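Local coordinates for protein thiamine-monophosphate kinase (PDB 1VQV) that phosphorylates thiamine monophosphate with ATP to make thiamine diphosphate, the active form of vitamin B1, and works as a magnesium-dependent homodimer, at residues V225-L230 with E289-D294; E232-S237 with T280-V285. All coordinates share one frame; numbering follows the deposited sequence.

Contact 1: V225-L230 with E289-D294; sequences VKIEIL and EGVFVD
Over one face of the F292 ring sits the ammonium group of K226, its NZ 4.2 Å from the ring centroid and 31° off the ring normal, an off-centre cation-pi contact. The methylene next to it comes in obliquely, K226 CE lying 3.4 Å from F292 CE1, while the carbonyl oxygen of I227 lies at the edge of the ring, in its plane. The lysine gets there because CG stands anti to its backbone N (chi1 168°) and the chain runs extended until it bends at chi4, crossing the phenylalanine side chain at about a right angle. The same NZ forms a salt bridge with E228 OE2, 3.1 Å away, though the hydrogen bond in it is weak; the cation lies between a carboxylate and the aromatic ring, with E287 a more distant, weak partner.

Beneath these side chains the two backbones run parallel in matched register, E228 beside F292 and I229 beside V293. I229 N donates to F292 O at 2.7 Å, almost straight at 172°, and I229 O receives D294 N at 3.0 Å; F292 and D294 flank V293, the pattern characteristic of parallel strands. F292 N reaches I227 O at 2.9 Å. On the face away from the ring, I227, I229, V291 and V293 put their aliphatic side chains.

Helix 212-222 covers part of that face, with L219 against I227 and A216 and A220 against V291; I229 turns to I282 and L234, and V293 to V298. Strand 226-229 has strand 291-293 as its parallel neighbour on one edge and strand 280-286, antiparallel, on the other.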
loop_
_atom_site.group_PDB
_atom_site.type_symbol
_atom_site.label_atom_id
_atom_site.label_comp_id
_atom_site.label_asym_id
_atom_site.label_seq_id
_atom_site.Cartn_x
_atom_site.Cartn_y
_atom_site.Cartn_z
ATOM N N VAL B 225 0.611 -13.025 -29.909
ATOM C CA VAL B 225 0.461 -14.429 -30.257
ATOM C C VAL B 225 -0.959 -14.952 -30.060
ATOM O O VAL B 225 -1.808 -14.277 -29.488
ATOM C CB VAL B 225 1.486 -15.297 -29.473
ATOM C CG1 VAL B 225 1.037 -15.511 -28.034
ATOM C CG2 VAL B 225 1.693 -16.612 -30.191
ATOM N N LYS B 226 -1.204 -16.151 -30.570
ATOM C CA LYS B 226 -2.499 -16.819 -30.484
ATOM C C LYS B 226 -2.276 -18.110 -29.685
ATOM O O LYS B 226 -1.315 -18.837 -29.960
ATOM C CB LYS B 226 -2.986 -17.129 -31.907
ATOM C CG LYS B 226 -4.181 -18.076 -32.044
ATOM C CD LYS B 226 -4.502 -18.339 -33.521
ATOM C CE LYS B 226 -5.637 -19.368 -33.702
ATOM N NZ LYS B 226 -5.329 -20.687 -33.052
ATOM N N ILE B 227 -3.139 -18.390 -28.705
ATOM C CA ILE B 227 -2.993 -19.592 -27.873
ATOM C C ILE B 227 -4.086 -20.632 -28.105
ATOM O O ILE B 227 -5.253 -20.289 -28.328
ATOM C CB ILE B 227 -2.951 -19.223 -26.345
ATOM C CG1 ILE B 227 -1.593 -18.603 -26.005
ATOM C CG2 ILE B 227 -3.223 -20.448 -25.470
ATOM C CD1 ILE B 227 -1.364 -18.373 -24.528
ATOM N N GLU B 228 -3.697 -21.906 -28.044
ATOM C CA GLU B 228 -4.623 -23.015 -28.236
ATOM C C GLU B 228 -4.572 -23.960 -27.036
ATOM O O GLU B 228 -3.535 -24.580 -26.768
ATOM C CB GLU B 228 -4.254 -23.800 -29.494
ATOM C CG GLU B 228 -3.975 -22.947 -30.722
ATOM C CD GLU B 228 -3.530 -23.785 -31.912
ATOM O OE1 GLU B 228 -2.964 -24.889 -31.695
ATOM O OE2 GLU B 228 -3.736 -23.325 -33.057
ATOM N N ILE B 229 -5.706 -24.093 -26.348
ATOM C CA ILE B 229 -5.819 -24.944 -25.159
ATOM C C ILE B 229 -6.774 -26.127 -25.367
ATOM O O ILE B 229 -7.829 -25.989 -25.978
ATOM C CB ILE B 229 -6.336 -24.109 -23.947
ATOM C CG1 ILE B 229 -5.347 -22.989 -23.600
ATOM C CG2 ILE B 229 -6.551 -24.999 -22.733
ATOM C CD1 ILE B 229 -5.895 -22.023 -22.549
ATOM N N LEU B 230 -6.401 -27.290 -24.844
ATOM C CA LEU B 230 -7.224 -28.498 -24.942
ATOM C C LEU B 230 -7.906 -28.762 -23.598
ATOM O O LEU B 230 -7.255 -29.123 -22.608
ATOM C CB LEU B 230 -6.360 -29.693 -25.342
ATOM C CG LEU B 230 -5.704 -29.589 -26.726
ATOM C CD1 LEU B 230 -4.799 -30.798 -26.936
ATOM C CD2 LEU B 230 -6.773 -29.512 -27.826
ATOM N N GLU B 289 -3.127 -13.699 -32.709
ATOM C CA GLU B 289 -4.392 -13.066 -32.330
ATOM C C GLU B 289 -5.210 -13.525 -31.112
ATOM O O GLU B 289 -5.281 -12.771 -30.123
ATOM C CB GLU B 289 -5.282 -12.915 -33.574
ATOM C CG GLU B 289 -4.453 -12.266 -34.733
ATOM C CD GLU B 289 -5.112 -11.042 -35.337
ATOM O OE1 GLU B 289 -6.087 -11.262 -36.074
ATOM O OE2 GLU B 289 -4.697 -9.886 -35.077
ATOM N N GLY B 290 -5.817 -14.714 -31.126
ATOM C CA GLY B 290 -6.629 -15.085 -29.964
ATOM C C GLY B 290 -6.556 -16.457 -29.315
ATOM O O GLY B 290 -5.823 -17.340 -29.776
ATOM N N VAL B 291 -7.338 -16.651 -28.249
ATOM C CA VAL B 291 -7.334 -17.927 -27.519
ATOM C C VAL B 291 -8.450 -18.876 -27.949
ATOM O O VAL B 291 -9.591 -18.469 -28.162
ATOM C CB VAL B 291 -7.424 -17.693 -25.976
ATOM C CG1 VAL B 291 -7.315 -19.029 -25.223
ATOM C CG2 VAL B 291 -6.324 -16.743 -25.534
ATOM N N PHE B 292 -8.108 -20.155 -28.048
ATOM C CA PHE B 292 -9.047 -21.178 -28.483
ATOM C C PHE B 292 -9.074 -22.418 -27.563
ATOM O O PHE B 292 -8.044 -22.857 -27.031
ATOM C CB PHE B 292 -8.697 -21.562 -29.926
ATOM C CG PHE B 292 -8.872 -20.428 -30.912
ATOM C CD1 PHE B 292 -8.010 -19.324 -30.921
ATOM C CD2 PHE B 292 -9.954 -20.434 -31.788
ATOM C CE1 PHE B 292 -8.238 -18.243 -31.790
ATOM C CE2 PHE B 292 -10.190 -19.369 -32.654
ATOM C CZ PHE B 292 -9.332 -18.270 -32.655
ATOM N N VAL B 293 -10.264 -22.981 -27.385
ATOM C CA VAL B 293 -10.447 -24.143 -26.531
ATOM C C VAL B 293 -11.074 -25.220 -27.371
ATOM O O VAL B 293 -12.079 -24.977 -28.038
ATOM C CB VAL B 293 -11.417 -23.834 -25.352
ATOM C CG1 VAL B 293 -11.583 -25.073 -24.472
ATOM C CG2 VAL B 293 -10.902 -22.642 -24.533
ATOM N N ASP B 294 -10.498 -26.411 -27.342
ATOM C CA ASP B 294 -11.053 -27.503 -28.123
ATOM C C ASP B 294 -11.330 -27.079 -29.568
ATOM O O ASP B 294 -12.160 -27.679 -30.256
ATOM C CB ASP B 294 -12.342 -28.004 -27.464
ATOM C CG ASP B 294 -12.072 -28.992 -26.339
ATOM O OD1 ASP B 294 -11.159 -28.712 -25.533
ATOM O OD2 ASP B 294 -12.764 -30.039 -26.262
#

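Contact 2: E232-S237 with T280-V285; sequences EKLPLS and TEIGRV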
loop_
_atom_site.group_PDB
_atom_site.type_symbol
_atom_site.label_atom_id
_atom_site.label_comp_id
_atom_site.label_asym_id
_atom_site.label_seq_id
_atom_site.Cartn_x
_atom_site.Cartn_y
_atom_site.Cartn_z
ATOM N N GLU B 232 -9.418 -31.111 -22.263
ATOM C CA GLU B 232 -9.156 -32.388 -21.599
ATOM C C GLU B 232 -7.711 -32.588 -21.130
ATOM O O GLU B 232 -7.283 -33.707 -20.819
ATOM C CB GLU B 232 -9.612 -33.558 -22.490
ATOM C CG GLU B 232 -8.961 -33.671 -23.885
ATOM C CD GLU B 232 -7.812 -34.690 -23.935
ATOM O OE1 GLU B 232 -7.934 -35.778 -23.300
ATOM O OE2 GLU B 232 -6.797 -34.408 -24.621
ATOM N N LYS B 233 -6.979 -31.481 -21.066
ATOM C CA LYS B 233 -5.595 -31.461 -20.612
ATOM C C LYS B 233 -5.572 -30.676 -19.300
ATOM O O LYS B 233 -4.666 -30.826 -18.482
ATOM C CB LYS B 233 -4.726 -30.766 -21.648
ATOM C CG LYS B 233 -4.031 -31.706 -22.593
ATOM C CD LYS B 233 -3.406 -30.918 -23.735
ATOM C CE LYS B 233 -2.170 -31.616 -24.316
ATOM N NZ LYS B 233 -1.458 -30.700 -25.263
ATOM N N LEU B 234 -6.592 -29.839 -19.128
ATOM C CA LEU B 234 -6.779 -29.000 -17.951
ATOM C C LEU B 234 -6.729 -29.835 -16.675
ATOM O O LEU B 234 -7.476 -30.805 -16.526
ATOM C CB LEU B 234 -8.121 -28.267 -18.067
ATOM C CG LEU B 234 -8.139 -26.824 -18.599
ATOM C CD1 LEU B 234 -7.127 -26.632 -19.698
ATOM C CD2 LEU B 234 -9.534 -26.484 -19.092
ATOM N N PRO B 235 -5.830 -29.469 -15.744
ATOM C CA PRO B 235 -5.625 -30.147 -14.457
ATOM C C PRO B 235 -6.796 -29.971 -13.507
ATOM O O PRO B 235 -7.072 -28.877 -13.014
ATOM C CB PRO B 235 -4.344 -29.515 -13.933
ATOM C CG PRO B 235 -4.427 -28.125 -14.479
ATOM C CD PRO B 235 -4.910 -28.328 -15.888
ATOM N N LEU B 236 -7.475 -31.080 -13.260
ATOM C CA LEU B 236 -8.634 -31.096 -12.403
ATOM C C LEU B 236 -8.401 -31.904 -11.154
ATOM O O LEU B 236 -7.972 -33.053 -11.210
ATOM C CB LEU B 236 -9.811 -31.675 -13.161
ATOM C CG LEU B 236 -10.666 -30.745 -14.022
ATOM C CD1 LEU B 236 -9.840 -29.759 -14.818
ATOM C CD2 LEU B 236 -11.504 -31.626 -14.912
ATOM N N SER B 237 -8.702 -31.284 -10.021
ATOM C CA SER B 237 -8.530 -31.922 -8.727
ATOM C C SER B 237 -9.688 -32.852 -8.396
ATOM O O SER B 237 -10.797 -32.699 -8.916
ATOM C CB SER B 237 -8.388 -30.854 -7.639
ATOM O OG SER B 237 -9.438 -30.928 -6.691
ATOM N N THR B 280 1.673 -28.927 -15.694
ATOM C CA THR B 280 0.760 -29.574 -16.644
ATOM C C THR B 280 0.604 -28.765 -17.936
ATOM O O THR B 280 0.163 -27.608 -17.912
ATOM C CB THR B 280 -0.645 -29.751 -16.046
ATOM O OG1 THR B 280 -0.558 -30.500 -14.828
ATOM C CG2 THR B 280 -1.553 -30.479 -17.020
ATOM N N GLU B 281 0.964 -29.363 -19.065
ATOM C CA GLU B 281 0.829 -28.671 -20.338
ATOM C C GLU B 281 -0.637 -28.736 -20.775
ATOM O O GLU B 281 -1.242 -29.801 -20.804
ATOM C CB GLU B 281 1.713 -29.321 -21.398
ATOM C CG GLU B 281 1.660 -28.580 -22.713
ATOM C CD GLU B 281 1.967 -29.464 -23.892
ATOM O OE1 GLU B 281 3.128 -29.924 -24.016
ATOM O OE2 GLU B 281 1.033 -29.703 -24.694
ATOM N N ILE B 282 -1.201 -27.596 -21.137
ATOM C CA ILE B 282 -2.601 -27.571 -21.517
ATOM C C ILE B 282 -2.866 -27.142 -22.955
ATOM O O ILE B 282 -3.967 -27.323 -23.473
ATOM C CB ILE B 282 -3.392 -26.647 -20.570
ATOM C CG1 ILE B 282 -2.876 -25.216 -20.690
ATOM C CG2 ILE B 282 -3.244 -27.126 -19.135
ATOM C CD1 ILE B 282 -3.831 -24.202 -20.131
ATOM N N GLY B 283 -1.857 -26.584 -23.606
ATOM C CA GLY B 283 -2.052 -26.154 -24.974
ATOM C C GLY B 283 -0.771 -25.704 -25.633
ATOM O O GLY B 283 0.320 -25.976 -25.121
ATOM N N ARG B 284 -0.895 -25.003 -26.757
ATOM C CA ARG B 284 0.280 -24.532 -27.493
ATOM C C ARG B 284 0.175 -23.083 -27.960
ATOM O O ARG B 284 -0.921 -22.538 -28.114
ATOM C CB ARG B 284 0.525 -25.432 -28.713
ATOM C CG ARG B 284 0.255 -26.918 -28.459
ATOM C CD ARG B 284 0.885 -27.824 -29.526
ATOM N NE ARG B 284 0.587 -27.394 -30.893
ATOM C CZ ARG B 284 0.858 -28.114 -31.987
ATOM N NH1 ARG B 284 1.433 -29.312 -31.870
ATOM N NH2 ARG B 284 0.574 -27.629 -33.202
ATOM N N VAL B 285 1.332 -22.467 -28.170
ATOM C CA VAL B 285 1.407 -21.093 -28.660
ATOM C C VAL B 285 1.728 -21.194 -30.157
ATOM O O VAL B 285 2.652 -21.918 -30.564
ATOM C CB VAL B 285 2.518 -20.290 -27.931
ATOM C CG1 VAL B 285 2.733 -18.972 -28.608
ATOM C CG2 VAL B 285 2.130 -20.055 -26.494
#
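K233 and E281 run alongside each other with their charged ends leading in the same direction, one from the loop that leaves strand 226-229, the other from strand 280-286. Beyond CG both chains are extended, which carries the charged ends out together: K233 NZ meets E281 OE2 at 2.7 Å, nearly in line with that oxygen's C-O bond, in a salt bridge that is also a hydrogen bond. The glutamate reaches it with CG anti to the backbone N (chi1 -177°). On the way the lysine methylenes run over the strand backbone, K233 CD passing 3.6 Å from I282 O. The other carboxylate oxygen, E281 OE1, has a weak hydrogen bond with S150 OG and a long, weak ion pair with K270.

Beside this polar pair the packing is aliphatic and centred on I282. L234 and P235 both cross its side chain at a slant: L234 CD1 touches I282 CB at 3.8 Å, and P235 CD touches I282 CG2, also at 3.8 Å. A chi1 of 63° places I282 CG1 between the backbone N and the carbonyl carbon, while CG2 lies beside the N, where the proline meets it. P235 and T280 pass one another head to tail, and the methyl T280 CG2 comes 3.5 Å from K233 O. L234 also packs on A255 and L256 of helix 251-256.

Along the strand, I282 and G283 both face V151 of strand 150-153, which makes a classic beta bulge. The loop therefore packs at the bulged part of its partner strand before S237 takes the N-cap position of helix 238-246, its OG bonded to L240 N.

In the fold
Contacts 1 and 2 meet in one mixed sheet, where strands 226-229 and 280-286 are neighbours; E228 O to R284 N and L230 N to I282 O are probable hydrogen bonds between them. Contact 1 is strand against strand, dominated by backbone hydrogen bonding, with a buried aliphatic face and a partly exposed face of lysine, glutamate and phenylalanine. Contact 2 brings a loop onto a strand, so side chains do the work: a charged pair at the partly exposed side and leucine and isoleucine buried, with the proline partly exposed beside them. Both are partly buried, and they share one apolar layer, I229 CG2 touching L234 CD1 at 3.5 Å. Neither pair is touched by the other subunit.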